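BRO1 protein (Saccharomyces cerevisiae, PDB 1ZB1) acts as an adapter in multivesicular-body sorting, recruiting the deubiquitinase DOA4 to endosomes; this chain is its Bro1 domain, which may bind SNF7. Local coordinates at residues A[181-195]-A[214-228]. Residues are numbered along the deposited sequence; the frame is centred on the assembly and turned at random.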
loop_
_atom_site.group_PDB
_atom_site.type_symbol
_atom_site.label_atom_id
_atom_site.label_comp_id
_atom_site.label_asym_id
_atom_site.label_seq_id
_atom_site.Cartn_x
_atom_site.Cartn_y
_atom_site.Cartn_z
ATOM N N PHE A 181 7.117 3.401 4.338
ATOM C CA PHE A 181 6.863 2.054 4.848
ATOM C C PHE A 181 5.525 1.570 4.289
ATOM O O PHE A 181 5.420 0.460 3.770
ATOM C CB PHE A 181 6.837 2.078 6.389
ATOM C CG PHE A 181 6.343 0.805 7.026
ATOM C CD1 PHE A 181 7.019 -0.401 6.841
ATOM C CD2 PHE A 181 5.200 0.814 7.825
ATOM C CE1 PHE A 181 6.564 -1.578 7.439
ATOM C CE2 PHE A 181 4.733 -0.357 8.428
ATOM C CZ PHE A 181 5.419 -1.557 8.233
ATOM N N LEU A 182 4.502 2.411 4.396
ATOM C CA LEU A 182 3.185 2.050 3.884
ATOM C C LEU A 182 3.234 1.771 2.373
ATOM O O LEU A 182 2.575 0.847 1.878
ATOM C CB LEU A 182 2.184 3.167 4.204
ATOM C CG LEU A 182 1.220 2.969 5.386
ATOM C CD1 LEU A 182 1.733 1.922 6.349
ATOM C CD2 LEU A 182 0.984 4.304 6.082
ATOM N N ALA A 183 4.011 2.564 1.643
ATOM C CA ALA A 183 4.143 2.366 0.197
ATOM C C ALA A 183 4.791 1.006 -0.090
ATOM O O ALA A 183 4.364 0.283 -0.992
ATOM C CB ALA A 183 4.988 3.481 -0.415
ATOM N N ASN A 184 5.821 0.666 0.682
ATOM C CA ASN A 184 6.524 -0.602 0.510
ATOM C C ASN A 184 5.636 -1.799 0.843
ATOM O O ASN A 184 5.789 -2.875 0.264
ATOM C CB ASN A 184 7.801 -0.626 1.366
ATOM C CG ASN A 184 8.896 0.270 0.799
ATOM O OD1 ASN A 184 8.937 0.520 -0.404
ATOM N ND2 ASN A 184 9.792 0.740 1.656
ATOM N N ILE A 185 4.706 -1.610 1.775
ATOM C CA ILE A 185 3.774 -2.677 2.144
ATOM C C ILE A 185 2.831 -2.938 0.963
ATOM O O ILE A 185 2.582 -4.085 0.592
ATOM C CB ILE A 185 2.922 -2.277 3.384
ATOM C CG1 ILE A 185 3.788 -2.289 4.653
ATOM C CG2 ILE A 185 1.730 -3.217 3.534
ATOM C CD1 ILE A 185 4.221 -3.674 5.094
ATOM N N CYS A 186 2.314 -1.863 0.373
ATOM C CA CYS A 186 1.395 -1.974 -0.757
ATOM C C CYS A 186 2.060 -2.580 -1.993
ATOM O O CYS A 186 1.451 -3.397 -2.695
ATOM C CB CYS A 186 0.798 -0.604 -1.099
ATOM S SG CYS A 186 -0.256 0.097 0.209
ATOM N N HIS A 187 3.301 -2.187 -2.259
ATOM C CA HIS A 187 4.028 -2.727 -3.402
ATOM C C HIS A 187 4.248 -4.233 -3.190
ATOM O O HIS A 187 3.993 -5.048 -4.086
ATOM C CB HIS A 187 5.377 -2.013 -3.555
ATOM C CG HIS A 187 6.129 -2.393 -4.794
ATOM N ND1 HIS A 187 7.375 -1.885 -5.092
ATOM C CD2 HIS A 187 5.812 -3.235 -5.807
ATOM C CE1 HIS A 187 7.796 -2.399 -6.234
ATOM N NE2 HIS A 187 6.868 -3.222 -6.688
ATOM N N ALA A 188 4.711 -4.599 -1.999
ATOM C CA ALA A 188 4.953 -6.003 -1.686
ATOM C C ALA A 188 3.686 -6.842 -1.842
ATOM O O ALA A 188 3.729 -7.924 -2.427
ATOM C CB ALA A 188 5.505 -6.146 -0.260
ATOM N N GLU A 189 2.562 -6.342 -1.325
ATOM C CA GLU A 189 1.299 -7.073 -1.411
ATOM C C GLU A 189 0.804 -7.198 -2.848
ATOM O O GLU A 189 0.253 -8.233 -3.232
ATOM C CB GLU A 189 0.221 -6.415 -0.541
ATOM C CG GLU A 189 0.524 -6.454 0.956
ATOM C CD GLU A 189 -0.614 -5.925 1.807
ATOM O OE1 GLU A 189 -1.377 -5.066 1.316
ATOM O OE2 GLU A 189 -0.742 -6.357 2.975
ATOM N N ALA A 190 0.994 -6.147 -3.644
ATOM C CA ALA A 190 0.571 -6.192 -5.040
ATOM C C ALA A 190 1.341 -7.306 -5.768
ATOM O O ALA A 190 0.747 -8.117 -6.482
ATOM C CB ALA A 190 0.823 -4.841 -5.713
ATOM N N GLN A 191 2.657 -7.337 -5.577
ATOM C CA GLN A 191 3.521 -8.353 -6.192
ATOM C C GLN A 191 3.087 -9.741 -5.711
ATOM O O GLN A 191 2.968 -10.678 -6.501
ATOM C CB GLN A 191 4.986 -8.105 -5.802
ATOM C CG GLN A 191 6.007 -9.141 -6.323
ATOM C CD GLN A 191 6.194 -9.090 -7.835
ATOM O OE1 GLN A 191 5.945 -8.065 -8.464
ATOM N NE2 GLN A 191 6.655 -10.198 -8.421
ATOM N N GLU A 192 2.846 -9.861 -4.410
ATOM C CA GLU A 192 2.419 -11.128 -3.829
ATOM C C GLU A 192 1.133 -11.642 -4.484
ATOM O O GLU A 192 1.032 -12.825 -4.825
ATOM C CB GLU A 192 2.221 -10.969 -2.318
ATOM C CG GLU A 192 1.540 -12.146 -1.648
ATOM C CD GLU A 192 1.459 -11.992 -0.138
ATOM O OE1 GLU A 192 1.318 -10.849 0.348
ATOM O OE2 GLU A 192 1.518 -13.021 0.563
ATOM N N LEU A 193 0.152 -10.763 -4.667
ATOM C CA LEU A 193 -1.108 -11.165 -5.294
ATOM C C LEU A 193 -0.887 -11.584 -6.751
ATOM O O LEU A 193 -1.605 -12.440 -7.277
ATOM C CB LEU A 193 -2.125 -10.020 -5.220
ATOM C CG LEU A 193 -3.282 -10.149 -4.214
ATOM C CD1 LEU A 193 -2.821 -10.820 -2.935
ATOM C CD2 LEU A 193 -3.862 -8.774 -3.928
ATOM N N PHE A 194 0.113 -10.991 -7.396
ATOM C CA PHE A 194 0.415 -11.326 -8.788
ATOM C C PHE A 194 0.907 -12.773 -8.857
ATOM O O PHE A 194 0.518 -13.536 -9.749
ATOM C CB PHE A 194 1.484 -10.383 -9.347
ATOM C CG PHE A 194 1.717 -10.544 -10.825
ATOM C CD1 PHE A 194 0.777 -10.087 -11.744
ATOM C CD2 PHE A 194 2.864 -11.170 -11.300
ATOM C CE1 PHE A 194 0.975 -10.253 -13.119
ATOM C CE2 PHE A 194 3.073 -11.342 -12.672
ATOM C CZ PHE A 194 2.125 -10.882 -13.580
ATOM N N VAL A 195 1.766 -13.146 -7.912
ATOM C CA VAL A 195 2.287 -14.510 -7.849
ATOM C C VAL A 195 1.129 -15.485 -7.630
ATOM O O VAL A 195 0.995 -16.478 -8.349
ATOM C CB VAL A 195 3.294 -14.677 -6.689
ATOM C CG1 VAL A 195 3.632 -16.150 -6.501
ATOM C CG2 VAL A 195 4.559 -13.885 -6.980
ATOM N N LEU A 214 9.389 -14.271 -9.943
ATOM C CA LEU A 214 8.371 -13.419 -9.335
ATOM C C LEU A 214 8.344 -13.599 -7.822
ATOM O O LEU A 214 8.106 -12.644 -7.078
ATOM C CB LEU A 214 6.991 -13.746 -9.915
ATOM C CG LEU A 214 6.789 -13.389 -11.391
ATOM C CD1 LEU A 214 5.492 -13.984 -11.892
ATOM C CD2 LEU A 214 6.799 -11.877 -11.550
ATOM N N SER A 215 8.583 -14.830 -7.374
ATOM C CA SER A 215 8.599 -15.135 -5.954
ATOM C C SER A 215 9.794 -14.468 -5.303
ATOM O O SER A 215 9.694 -13.962 -4.191
ATOM C CB SER A 215 8.670 -16.647 -5.727
ATOM O OG SER A 215 7.440 -17.265 -6.056
ATOM N N ARG A 216 10.926 -14.458 -5.997
ATOM C CA ARG A 216 12.114 -13.835 -5.442
ATOM C C ARG A 216 11.857 -12.351 -5.234
ATOM O O ARG A 216 12.270 -11.777 -4.227
ATOM C CB ARG A 216 13.320 -14.021 -6.362
ATOM C CG ARG A 216 14.607 -13.509 -5.742
ATOM C CD ARG A 216 14.919 -14.261 -4.450
ATOM N NE ARG A 216 15.826 -13.529 -3.569
ATOM C CZ ARG A 216 17.065 -13.172 -3.891
ATOM N NH1 ARG A 216 17.562 -13.476 -5.085
ATOM N NH2 ARG A 216 17.808 -12.507 -3.016
ATOM N N ALA A 217 11.169 -11.733 -6.186
ATOM C CA ALA A 217 10.865 -10.313 -6.082
ATOM C C ALA A 217 9.961 -10.050 -4.874
ATOM O O ALA A 217 10.144 -9.061 -4.162
ATOM C CB ALA A 217 10.204 -9.818 -7.372
ATOM N N THR A 218 8.995 -10.935 -4.641
ATOM C CA THR A 218 8.080 -10.789 -3.506
ATOM C C THR A 218 8.887 -10.787 -2.209
ATOM O O THR A 218 8.648 -9.977 -1.305
ATOM C CB THR A 218 7.052 -11.935 -3.463
ATOM O OG1 THR A 218 6.334 -11.976 -4.704
ATOM C CG2 THR A 218 6.057 -11.722 -2.322
ATOM N N CYS A 219 9.855 -11.695 -2.136
ATOM C CA CYS A 219 10.725 -11.799 -0.975
ATOM C C CYS A 219 11.494 -10.495 -0.777
ATOM O O CYS A 219 11.484 -9.925 0.313
ATOM C CB CYS A 219 11.715 -12.959 -1.155
ATOM S SG CYS A 219 13.116 -12.895 -0.013
ATOM N N ASN A 220 12.147 -10.017 -1.833
ATOM C CA ASN A 220 12.922 -8.781 -1.738
ATOM C C ASN A 220 12.068 -7.596 -1.274
ATOM O O ASN A 220 12.521 -6.767 -0.490
ATOM C CB ASN A 220 13.585 -8.444 -3.080
ATOM C CG ASN A 220 14.614 -9.488 -3.513
ATOM O OD1 ASN A 220 15.210 -10.179 -2.680
ATOM N ND2 ASN A 220 14.837 -9.591 -4.818
ATOM N N LEU A 221 10.837 -7.518 -1.765
ATOM C CA LEU A 221 9.937 -6.438 -1.380
ATOM C C LEU A 221 9.602 -6.478 0.117
ATOM O O LEU A 221 9.634 -5.450 0.799
ATOM C CB LEU A 221 8.658 -6.511 -2.218
ATOM C CG LEU A 221 8.550 -5.635 -3.476
ATOM C CD1 LEU A 221 9.916 -5.148 -3.932
ATOM C CD2 LEU A 221 7.848 -6.426 -4.573
ATOM N N PHE A 222 9.271 -7.654 0.635
ATOM C CA PHE A 222 8.962 -7.750 2.057
ATOM C C PHE A 222 10.234 -7.530 2.881
ATOM O O PHE A 222 10.169 -7.125 4.039
ATOM C CB PHE A 222 8.304 -9.098 2.373
ATOM C CG PHE A 222 6.827 -9.121 2.081
ATOM C CD1 PHE A 222 5.940 -8.377 2.862
ATOM C CD2 PHE A 222 6.323 -9.853 1.007
ATOM C CE1 PHE A 222 4.569 -8.360 2.576
ATOM C CE2 PHE A 222 4.958 -9.845 0.711
ATOM C CZ PHE A 222 4.078 -9.096 1.498
ATOM N N GLN A 223 11.388 -7.774 2.263
ATOM C CA GLN A 223 12.683 -7.572 2.916
ATOM C C GLN A 223 12.823 -6.081 3.267
ATOM O O GLN A 223 13.406 -5.724 4.288
ATOM C CB GLN A 223 13.810 -7.999 1.966
ATOM C CG GLN A 223 15.227 -7.864 2.513
ATOM C CD GLN A 223 15.491 -8.766 3.700
ATOM O OE1 GLN A 223 15.195 -8.411 4.842
ATOM N NE2 GLN A 223 16.039 -9.947 3.435
ATOM N N LYS A 224 12.283 -5.218 2.410
ATOM C CA LYS A 224 12.331 -3.771 2.629
ATOM C C LYS A 224 11.551 -3.370 3.878
ATOM O O LYS A 224 12.004 -2.531 4.658
ATOM C CB LYS A 224 11.738 -3.018 1.436
ATOM C CG LYS A 224 12.558 -3.029 0.162
ATOM C CD LYS A 224 11.848 -2.175 -0.891
ATOM C CE LYS A 224 12.595 -2.132 -2.217
ATOM N NZ LYS A 224 11.814 -1.361 -3.236
ATOM N N CYS A 225 10.367 -3.956 4.043
ATOM C CA CYS A 225 9.507 -3.676 5.189
ATOM C C CYS A 225 10.157 -4.238 6.449
ATOM O O CYS A 225 10.136 -3.614 7.514
ATOM C CB CYS A 225 8.129 -4.321 4.988
ATOM S SG CYS A 225 7.240 -3.791 3.484
ATOM N N HIS A 226 10.724 -5.431 6.313
ATOM C CA HIS A 226 11.409 -6.096 7.411
ATOM C C HIS A 226 12.523 -5.186 7.921
ATOM O O HIS A 226 12.613 -4.914 9.115
ATOM C CB HIS A 226 12.014 -7.418 6.921
ATOM C CG HIS A 226 12.864 -8.109 7.940
ATOM N ND1 HIS A 226 12.351 -8.990 8.866
ATOM C CD2 HIS A 226 14.192 -8.025 8.196
ATOM C CE1 HIS A 226 13.325 -9.420 9.649
ATOM N NE2 HIS A 226 14.453 -8.850 9.262
ATOM N N ASP A 227 13.370 -4.723 7.003
ATOM C CA ASP A 227 14.494 -3.856 7.352
ATOM C C ASP A 227 14.077 -2.581 8.074
ATOM O O ASP A 227 14.781 -2.113 8.968
ATOM C CB ASP A 227 15.308 -3.489 6.103
ATOM C CG ASP A 227 16.118 -4.659 5.563
ATOM O OD1 ASP A 227 16.226 -5.692 6.261
ATOM O OD2 ASP A 227 16.657 -4.539 4.441
ATOM N N PHE A 228 12.939 -2.014 7.691
ATOM C CA PHE A 228 12.467 -0.796 8.335
ATOM C C PHE A 228 12.040 -1.050 9.775
ATOM O O PHE A 228 12.320 -0.245 10.661
ATOM C CB PHE A 228 11.288 -0.201 7.572
ATOM C CG PHE A 228 10.711 1.026 8.221
ATOM C CD1 PHE A 228 11.430 2.215 8.251
ATOM C CD2 PHE A 228 9.454 0.989 8.813
ATOM C CE1 PHE A 228 10.901 3.353 8.859
ATOM C CE2 PHE A 228 8.918 2.121 9.425
ATOM C CZ PHE A 228 9.644 3.304 9.447
HETATM O O HOH W 1 8.166 -3.401 -0.613
HETATM O O HOH W 2 9.914 0.088 4.351
HETATM O O HOH W 3 8.615 -1.287 -2.675
#
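The methyl of Ala-188 sits squarely over the centre of the Phe-222 ring, CB 3.6 Å from the centroid, a CH-pi contact in which a small side chain lets the ring lie close against helix 181-195. Thr-218 CG2 lies in plane at that ring's edge, where Glu-192 OE1 also comes within 3.5 Å of Phe-222 CZ; the slightly positive ring hydrogens suit a carboxylate oxygen. OE1 of Glu-192 forms a salt bridge with Lys-251, and OE2 a hydrogen bond with the hydroxyl of Tyr-255, both on helix 242-269. Leu-221 CD2 lies over one face of the His-187 imidazole, 4.1 Å from its centroid, another CH-pi contact, and His-187 NE2 hydrogen-bonds to Asp-342. The Phe-181 and Phe-228 rings, tilted 28° to one another, are displaced until they hardly overlap, centroids 5.1 Å apart. Ile-185 CG1 covers one face of Phe-181 near the rim, and beside this ring the small, polarisable Cys-225 SG packs 3.4 Å from Ile-185 CD1. Leu-214 CD1 meets the edge of Phe-194. These successive helices of the alpha-helical Bro1 domain form an up-and-down pair, their short segments running at 160° with axes 8.7 Å apart. Gln-191 is a knob among Leu-214, Ala-217, Thr-218 and Leu-221, long enough to fill the hole while its amide serves two backbone partners: a bend at chi2 (69°) brings NE2 to Leu-214 O at 3.1 Å, and OE1 accepts from Ala-343 N. Thr-218 OG1 donates to the same carbonyl, satisfying its buried hydroxyl within its own helix. Asn-184 suits the wetter margin: its amide bonds two waters, one also reaching His-187 ND1 and Lys-224 NZ.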